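Local coordinates for glycosylation Associate Protein 2 (Streptococcus agalactiae serotype V, PDB 6OYC), which probably takes part, in complex with its partner proteins Gap1 and Gap3, in the glycosylation and accessory Sec export of serine-rich repeat adhesins, at residues B[308-313]-B[325-330]; B[120-125]-B[264-269]. All blocks are in the same frame, centred on the assembly; numbering follows the deposited sequence.

Contact 1. Residues B[308-313]-B[325-330]; sequences EGFEGF and LICDPR
A Cys sulfur-aromatic contact between C327 and F310 lies at the middle of this packing, in which the loop 308-313 runs back over the end of strand 323-327 in what is probably an alpha/beta-hydrolase-like domain. The C327 sulfur sits over one face of the F310 ring, SG being 4.1 Å from the ring centroid and 27° off the normal. C327 SG is held between its own backbone N and carbonyl carbon (chi1 66°), which turns it to the ring; C327 CB meanwhile lies 3.3 Å from G309 O. The ring also touches L325, F310 CD1 coming within 3.6 Å of L325 CB. L325 spreads its two methyls along the loop: CD1 is 3.7 Å from F310 CB and meets the edge of the F313 ring at CD1, while CD2 rests near the carbonyls of E311 and G312. A branched aliphatic side chain suits this place, filling the angle between two phenylalanines. At the other end the carboxylate of E308 lies by P329, CD to CB 3.8 Å, its oxygens engaged by R260 and H258. G309 and G312 have positive phi, which favours glycine, and G312 is the N-cap of the next helix. Round P329, D328 OD1 accepts from the backbone N of R330 in an Asx turn, and R330 holds the same carboxylate with NE on OD1 and NH2 on OD2, a two-point salt bridge fixing the turn. Strand 283-289 flanks the contact through M285 and Y287, strand 297-301 lies on the other side of strand 323-327, and I326, facing away from the loop, packs on I351 of helix 341-358.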
ATOM      1  N   GLU B 308      -2.698   7.939   2.791  1.00 35.93           N
ATOM      2  CA  GLU B 308      -2.019   6.773   2.247  1.00 38.82           C
ATOM      3  C   GLU B 308      -2.932   5.543   2.244  1.00 39.02           C
ATOM      4  O   GLU B 308      -3.985   5.516   2.887  1.00 40.80           O
ATOM      5  CB  GLU B 308      -0.735   6.514   3.037  1.00 35.26           C
ATOM      6  CG  GLU B 308       0.161   7.738   3.059  1.00 33.01           C
ATOM      7  CD  GLU B 308       1.573   7.433   3.525  1.00 34.69           C
ATOM      8  OE1 GLU B 308       1.857   6.276   3.956  1.00 31.05           O
ATOM      9  OE2 GLU B 308       2.404   8.370   3.463  1.00 33.85           O
ATOM     10  N   GLY B 309      -2.521   4.524   1.492  1.00 37.48           N
ATOM     11  CA  GLY B 309      -3.220   3.253   1.440  1.00 35.85           C
ATOM     12  C   GLY B 309      -3.646   2.893   0.027  1.00 36.30           C
ATOM     13  O   GLY B 309      -3.414   3.627  -0.933  1.00 36.43           O
ATOM     14  N   PHE B 310      -4.275   1.720  -0.086  1.00 35.53           N
ATOM     15  CA  PHE B 310      -4.718   1.209  -1.385  1.00 37.23           C
ATOM     16  C   PHE B 310      -6.083   1.756  -1.775  1.00 40.32           C
ATOM     17  O   PHE B 310      -7.013   1.795  -0.962  1.00 39.60           O
ATOM     18  CB  PHE B 310      -4.803  -0.313  -1.374  1.00 33.74           C
ATOM     19  CG  PHE B 310      -3.509  -0.988  -1.079  1.00 33.08           C
ATOM     20  CD1 PHE B 310      -2.540  -1.117  -2.068  1.00 32.02           C
ATOM     21  CD2 PHE B 310      -3.260  -1.502   0.185  1.00 30.59           C
ATOM     22  CE1 PHE B 310      -1.333  -1.732  -1.802  1.00 32.56           C
ATOM     23  CE2 PHE B 310      -2.060  -2.128   0.467  1.00 33.64           C
ATOM     24  CZ  PHE B 310      -1.087  -2.254  -0.533  1.00 32.45           C
ATOM     25  N   GLU B 311      -6.200   2.158  -3.036  1.00 42.39           N
ATOM     26  CA  GLU B 311      -7.479   2.456  -3.662  1.00 40.83           C
ATOM     27  C   GLU B 311      -8.073   1.209  -4.304  1.00 44.56           C
ATOM     28  O   GLU B 311      -7.351   0.346  -4.814  1.00 41.53           O
ATOM     29  CB  GLU B 311      -7.313   3.503  -4.752  1.00 42.25           C
ATOM     30  CG  GLU B 311      -7.661   4.887  -4.359  1.00 48.64           C
ATOM     31  CD  GLU B 311      -7.612   5.824  -5.546  1.00 52.09           C
ATOM     32  OE1 GLU B 311      -7.417   5.343  -6.700  1.00 50.99           O
ATOM     33  OE2 GLU B 311      -7.762   7.040  -5.317  1.00 51.55           O
ATOM     34  N   GLY B 312      -9.405   1.138  -4.305  1.00 46.02           N
ATOM     35  CA  GLY B 312     -10.097   0.172  -5.139  1.00 42.58           C
ATOM     36  C   GLY B 312     -10.174  -1.236  -4.607  1.00 40.70           C
ATOM     37  O   GLY B 312     -10.346  -2.167  -5.398  1.00 43.75           O
ATOM     38  N   PHE B 313     -10.058  -1.427  -3.292  1.00 40.06           N
ATOM     39  CA  PHE B 313     -10.206  -2.758  -2.710  1.00 38.97           C
ATOM     40  C   PHE B 313     -11.574  -3.356  -3.025  1.00 40.62           C
ATOM     41  O   PHE B 313     -11.682  -4.470  -3.546  1.00 40.35           O
ATOM     42  CB  PHE B 313     -10.002  -2.687  -1.200  1.00 35.76           C
ATOM     43  CG  PHE B 313     -10.127  -4.020  -0.498  1.00 35.27           C
ATOM     44  CD1 PHE B 313      -9.087  -4.938  -0.532  1.00 33.14           C
ATOM     45  CD2 PHE B 313     -11.280  -4.345   0.199  1.00 37.62           C
ATOM     46  CE1 PHE B 313      -9.183  -6.150   0.123  1.00 32.97           C
ATOM     47  CE2 PHE B 313     -11.399  -5.565   0.854  1.00 36.83           C
ATOM     48  CZ  PHE B 313     -10.345  -6.471   0.816  1.00 38.85           C
ATOM     49  N   LEU B 325      -3.424  -4.909  -5.779  1.00 38.99           N
ATOM     50  CA  LEU B 325      -3.468  -3.457  -5.661  1.00 38.17           C
ATOM     51  C   LEU B 325      -2.058  -2.915  -5.466  1.00 33.95           C
ATOM     52  O   LEU B 325      -1.223  -3.548  -4.814  1.00 34.60           O
ATOM     53  CB  LEU B 325      -4.353  -3.020  -4.501  1.00 37.46           C
ATOM     54  CG  LEU B 325      -5.668  -3.774  -4.325  1.00 41.23           C
ATOM     55  CD1 LEU B 325      -6.366  -3.267  -3.065  1.00 37.91           C
ATOM     56  CD2 LEU B 325      -6.556  -3.607  -5.569  1.00 36.45           C
ATOM     57  N   ILE B 326      -1.794  -1.749  -6.045  1.00 35.04           N
ATOM     58  CA  ILE B 326      -0.500  -1.078  -5.970  1.00 31.70           C
ATOM     59  C   ILE B 326      -0.766   0.393  -5.672  1.00 35.24           C
ATOM     60  O   ILE B 326      -1.568   1.032  -6.364  1.00 39.18           O
ATOM     61  CB  ILE B 326       0.305  -1.237  -7.278  1.00 34.26           C
ATOM     62  CG1 ILE B 326       0.120  -2.653  -7.858  1.00 36.52           C
ATOM     63  CG2 ILE B 326       1.782  -0.908  -7.062  1.00 31.70           C
ATOM     64  CD1 ILE B 326       1.115  -3.039  -8.923  1.00 37.87           C
ATOM     65  N   CYS B 327      -0.102   0.928  -4.650  1.00 31.54           N
ATOM     66  CA  CYS B 327      -0.208   2.343  -4.318  1.00 34.31           C
ATOM     67  C   CYS B 327       1.185   2.920  -4.092  1.00 34.20           C
ATOM     68  O   CYS B 327       2.139   2.196  -3.790  1.00 32.97           O
ATOM     69  CB  CYS B 327      -1.074   2.577  -3.076  1.00 31.21           C
ATOM     70  SG  CYS B 327      -0.342   1.904  -1.568  1.00 38.37           S
ATOM     71  N   ASP B 328       1.284   4.234  -4.254  1.00 34.06           N
ATOM     72  CA  ASP B 328       2.559   4.953  -4.229  1.00 35.71           C
ATOM     73  C   ASP B 328       2.433   6.078  -3.210  1.00 33.60           C
ATOM     74  O   ASP B 328       1.747   7.085  -3.481  1.00 35.62           O
ATOM     75  CB  ASP B 328       2.898   5.480  -5.621  1.00 32.69           C
ATOM     76  CG  ASP B 328       4.123   6.360  -5.643  1.00 37.28           C
ATOM     77  OD1 ASP B 328       4.778   6.517  -4.589  1.00 36.63           O
ATOM     78  OD2 ASP B 328       4.438   6.901  -6.735  1.00 35.78           O
ATOM     79  N   PRO B 329       3.035   5.949  -2.033  1.00 33.09           N
ATOM     80  CA  PRO B 329       2.818   6.936  -0.965  1.00 33.31           C
ATOM     81  C   PRO B 329       3.780   8.115  -0.968  1.00 30.37           C
ATOM     82  O   PRO B 329       3.789   8.860   0.012  1.00 32.51           O
ATOM     83  CB  PRO B 329       3.032   6.089   0.298  1.00 32.71           C
ATOM     84  CG  PRO B 329       4.169   5.158  -0.111  1.00 33.00           C
ATOM     85  CD  PRO B 329       3.868   4.814  -1.578  1.00 33.82           C
ATOM     86  N   ARG B 330       4.593   8.300  -2.002  1.00 30.21           N
ATOM     87  CA  ARG B 330       5.638   9.315  -1.972  1.00 32.00           C
ATOM     88  C   ARG B 330       5.066  10.713  -2.212  1.00 33.84           C
ATOM     89  O   ARG B 330       3.938  10.883  -2.688  1.00 35.68           O
ATOM     90  CB  ARG B 330       6.717   8.995  -3.012  1.00 33.16           C
ATOM     91  CG  ARG B 330       7.433   7.659  -2.754  1.00 34.62           C
ATOM     92  CD  ARG B 330       8.287   7.222  -3.943  1.00 33.93           C
ATOM     93  NE  ARG B 330       7.473   7.042  -5.146  1.00 35.96           N
ATOM     94  CZ  ARG B 330       7.953   7.017  -6.388  1.00 36.67           C
ATOM     95  NH1 ARG B 330       9.254   7.149  -6.611  1.00 33.65           N
ATOM     96  NH2 ARG B 330       7.128   6.857  -7.415  1.00 35.39           N
TER

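Contact 2. Residues B[120-125]-B[264-269]. With GOL (glycerol), chain N.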
ATOM      1  N   ARG B 120      -0.042 -10.662  20.920  1.00 30.18           N
ATOM      2  CA  ARG B 120       0.062  -9.206  20.839  1.00 34.71           C
ATOM      3  C   ARG B 120      -0.271  -8.708  19.435  1.00 32.34           C
ATOM      4  O   ARG B 120      -0.955  -7.690  19.274  1.00 33.28           O
ATOM      5  CB  ARG B 120       1.476  -8.769  21.247  1.00 37.10           C
ATOM      6  CG  ARG B 120       1.617  -7.311  21.627  1.00 45.07           C
ATOM      7  CD  ARG B 120       0.811  -7.019  22.884  1.00 47.52           C
ATOM      8  NE  ARG B 120       0.992  -5.666  23.409  1.00 50.05           N
ATOM      9  CZ  ARG B 120       0.227  -5.150  24.371  1.00 48.80           C
ATOM     10  NH1 ARG B 120      -0.762  -5.872  24.892  1.00 45.57           N
ATOM     11  NH2 ARG B 120       0.439  -3.918  24.805  1.00 43.93           N
ATOM     12  N   GLN B 121       0.209  -9.417  18.407  1.00 33.74           N
ATOM     13  CA  GLN B 121      -0.088  -9.046  17.022  1.00 33.52           C
ATOM     14  C   GLN B 121      -1.580  -9.153  16.719  1.00 31.40           C
ATOM     15  O   GLN B 121      -2.152  -8.288  16.048  1.00 28.75           O
ATOM     16  CB  GLN B 121       0.700  -9.927  16.056  1.00 32.89           C
ATOM     17  CG  GLN B 121       2.202  -9.709  16.076  1.00 34.93           C
ATOM     18  CD  GLN B 121       2.940 -10.755  15.229  1.00 38.95           C
ATOM     19  OE1 GLN B 121       2.727 -11.956  15.378  1.00 34.30           O
ATOM     20  NE2 GLN B 121       3.793 -10.294  14.336  1.00 39.03           N
ATOM     21  N   PHE B 122      -2.219 -10.234  17.166  1.00 30.09           N
ATOM     22  CA  PHE B 122      -3.676 -10.309  17.084  1.00 30.38           C
ATOM     23  C   PHE B 122      -4.304  -9.081  17.744  1.00 32.19           C
ATOM     24  O   PHE B 122      -5.108  -8.356  17.131  1.00 30.13           O
ATOM     25  CB  PHE B 122      -4.179 -11.594  17.765  1.00 25.89           C
ATOM     26  CG  PHE B 122      -3.984 -12.854  16.956  1.00 32.16           C
ATOM     27  CD1 PHE B 122      -3.460 -12.809  15.663  1.00 32.24           C
ATOM     28  CD2 PHE B 122      -4.352 -14.092  17.486  1.00 31.47           C
ATOM     29  CE1 PHE B 122      -3.301 -13.996  14.914  1.00 33.52           C
ATOM     30  CE2 PHE B 122      -4.191 -15.276  16.756  1.00 28.82           C
ATOM     31  CZ  PHE B 122      -3.660 -15.228  15.476  1.00 31.36           C
ATOM     32  N   TYR B 123      -3.913  -8.821  18.997  1.00 28.90           N
ATOM     33  CA  TYR B 123      -4.541  -7.766  19.789  1.00 33.15           C
ATOM     34  C   TYR B 123      -4.481  -6.411  19.084  1.00 30.37           C
ATOM     35  O   TYR B 123      -5.439  -5.637  19.130  1.00 31.54           O
ATOM     36  CB  TYR B 123      -3.864  -7.672  21.156  1.00 32.25           C
ATOM     37  CG  TYR B 123      -4.673  -6.903  22.177  1.00 36.22           C
ATOM     38  CD1 TYR B 123      -6.010  -7.210  22.391  1.00 35.01           C
ATOM     39  CD2 TYR B 123      -4.106  -5.879  22.929  1.00 36.29           C
ATOM     40  CE1 TYR B 123      -6.761  -6.536  23.316  1.00 35.71           C
ATOM     41  CE2 TYR B 123      -4.863  -5.187  23.873  1.00 39.76           C
ATOM     42  CZ  TYR B 123      -6.194  -5.526  24.050  1.00 37.05           C
ATOM     43  OH  TYR B 123      -6.975  -4.871  24.958  1.00 39.32           O
ATOM     44  N   LYS B 124      -3.377  -6.104  18.415  1.00 28.78           N
ATOM     45  CA  LYS B 124      -3.219  -4.750  17.901  1.00 33.37           C
ATOM     46  C   LYS B 124      -3.083  -4.688  16.390  1.00 33.54           C
ATOM     47  O   LYS B 124      -2.897  -3.591  15.851  1.00 32.20           O
ATOM     48  CB  LYS B 124      -2.029  -4.066  18.590  1.00 32.49           C
ATOM     49  CG  LYS B 124      -2.325  -3.792  20.089  1.00 31.68           C
ATOM     50  CD  LYS B 124      -1.517  -2.626  20.647  1.00 31.93           C
ATOM     51  CE  LYS B 124      -1.848  -2.382  22.128  1.00 35.14           C
ATOM     52  NZ  LYS B 124      -0.980  -1.302  22.743  1.00 32.79           N
ATOM     53  N   GLY B 125      -3.228  -5.822  15.687  1.00 30.80           N
ATOM     54  CA  GLY B 125      -2.953  -5.854  14.263  1.00 31.57           C
ATOM     55  C   GLY B 125      -4.085  -6.325  13.375  1.00 31.68           C
ATOM     56  O   GLY B 125      -3.891  -6.435  12.163  1.00 31.84           O
ATOM     57  N   GLY B 264       2.135  -4.564  13.146  1.00 32.56           N
ATOM     58  CA  GLY B 264       3.181  -5.285  13.834  1.00 29.61           C
ATOM     59  C   GLY B 264       3.707  -6.496  13.108  1.00 31.19           C
ATOM     60  O   GLY B 264       4.278  -7.383  13.747  1.00 31.41           O
ATOM     61  N   GLY B 265       3.523  -6.574  11.791  1.00 30.74           N
ATOM     62  CA  GLY B 265       3.930  -7.751  11.030  1.00 33.98           C
ATOM     63  C   GLY B 265       2.813  -8.462  10.286  1.00 34.80           C
ATOM     64  O   GLY B 265       3.105  -9.277   9.407  1.00 36.03           O
ATOM     65  N   LEU B 266       1.545  -8.189  10.578  1.00 31.83           N
ATOM     66  CA  LEU B 266       0.424  -8.863   9.937  1.00 31.74           C
ATOM     67  C   LEU B 266      -0.013  -8.214   8.629  1.00 31.21           C
ATOM     68  O   LEU B 266      -0.956  -8.712   7.996  1.00 34.49           O
ATOM     69  CB  LEU B 266      -0.763  -8.916  10.903  1.00 29.70           C
ATOM     70  CG  LEU B 266      -0.795 -10.007  11.974  1.00 35.11           C
ATOM     71  CD1 LEU B 266       0.568 -10.360  12.516  1.00 36.60           C
ATOM     72  CD2 LEU B 266      -1.788  -9.642  13.091  1.00 31.35           C
ATOM     73  N   GLY B 267       0.621  -7.119   8.213  1.00 28.64           N
ATOM     74  CA  GLY B 267       0.346  -6.523   6.919  1.00 26.76           C
ATOM     75  C   GLY B 267       0.528  -5.013   6.863  1.00 31.54           C
ATOM     76  O   GLY B 267       0.192  -4.290   7.809  1.00 28.35           O
ATOM     77  N   THR B 268       1.041  -4.525   5.740  1.00 30.25           N
ATOM     78  CA  THR B 268       1.152  -3.094   5.515  1.00 30.67           C
ATOM     79  C   THR B 268      -0.182  -2.544   5.026  1.00 32.02           C
ATOM     80  O   THR B 268      -0.724  -3.011   4.013  1.00 29.21           O
ATOM     81  CB  THR B 268       2.255  -2.798   4.496  1.00 34.49           C
ATOM     82  OG1 THR B 268       3.511  -3.301   4.985  1.00 33.71           O
ATOM     83  CG2 THR B 268       2.366  -1.293   4.259  1.00 32.69           C
ATOM     84  N   PHE B 269      -0.697  -1.538   5.740  1.00 28.83           N
ATOM     85  CA  PHE B 269      -2.007  -0.934   5.481  1.00 31.13           C
ATOM     86  C   PHE B 269      -3.102  -1.956   5.745  1.00 31.58           C
ATOM     87  O   PHE B 269      -3.770  -1.892   6.780  1.00 31.26           O
ATOM     88  CB  PHE B 269      -2.127  -0.368   4.055  1.00 27.49           C
ATOM     89  CG  PHE B 269      -1.231   0.810   3.783  1.00 32.01           C
ATOM     90  CD1 PHE B 269      -1.154   1.880   4.686  1.00 30.63           C
ATOM     91  CD2 PHE B 269      -0.472   0.869   2.615  1.00 33.86           C
ATOM     92  CE1 PHE B 269      -0.334   2.986   4.423  1.00 29.35           C
ATOM     93  CE2 PHE B 269       0.372   1.974   2.351  1.00 31.93           C
ATOM     94  CZ  PHE B 269       0.434   3.027   3.256  1.00 30.87           C
TER
HETATM   95  C1  GOL N 603       3.180 -13.876  12.351  1.00 40.69           C
HETATM   96  O1  GOL N 603       3.542 -13.631  13.677  1.00 41.83           O
HETATM   97  C2  GOL N 603       3.367 -12.571  11.583  1.00 47.75           C
HETATM   98  O2  GOL N 603       4.653 -12.062  11.720  1.00 46.38           O
HETATM   99  C3  GOL N 603       2.977 -12.926  10.110  1.00 45.79           C
HETATM  100  O3  GOL N 603       3.941 -12.346   9.287  1.00 53.35           O
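Q121 and L266 lie obliquely across each other where the last turns of helix 115-125 meet the glycine-rich loop after strand 251-262, a helix-to-loop junction between the domain with the parallel sheet and the beta-rich part of the chain. The aliphatic stem of Q121 runs over the L266 methyls, CB to CD1 3.6 Å, and L266 CD1 is equally close to the amide carbon CD. Q121 CG stands anti to its carbonyl carbon (chi1 -68°) and the chain is extended beyond it, which carries the amide past the leucine to the loop backbone. There Q121 NE2 donates to G264 O at 3.0 Å in a nearly straight bond (171°). The acceptor lies in the plane of the amide, whereas the donor stands above the carbonyl plane of G264 by 38°. Glutamine fits because one side chain supplies both an apolar stem for the leucine and a polar end for the loop. L266 CD2 turns to the helix backbone, 3.3 Å from Q121 O, and to the edge of the F122 ring, which itself makes an edge-to-face contact with F87. Glycines let the loop come this near: G264 and G265 have positive phi, and G125, without a side chain, leaves room for L266 CD2 beside the helix end. The carbonyl of L266 is bound by Q108, and G125 O by R263, which pins the junction to the residues around it. A glycerol, probably from the crystallisation liquor, lies at the partly exposed side of the contact: its O2 accepts a weak bond from Q121 NE2, and its O3 donates to G265 O at 3.2 Å.

How the contacts relate
Contact 1 is buried near the centre of the chain and contact 2 is only partly buried, their centres about 19 Å apart. They hold different elements: 308-313 and 325-330 belong to the mixed sheet domain, whereas 120-125 and 264-269 join a helix to a linking loop. The chemistry follows: contact 1 has no hydrogen bond across it and relies on aromatic, sulfur and aliphatic surfaces, while contact 2 pairs a leucine with a hydrogen bond from a glutamine side-chain amide, beside a bound glycerol. Loop 264-269 bridges them, for the F269 ring, which takes no part in contact 2, packs on E308, G309 and C327 of contact 1, with F269 CZ 3.6 Å from E308 OE1.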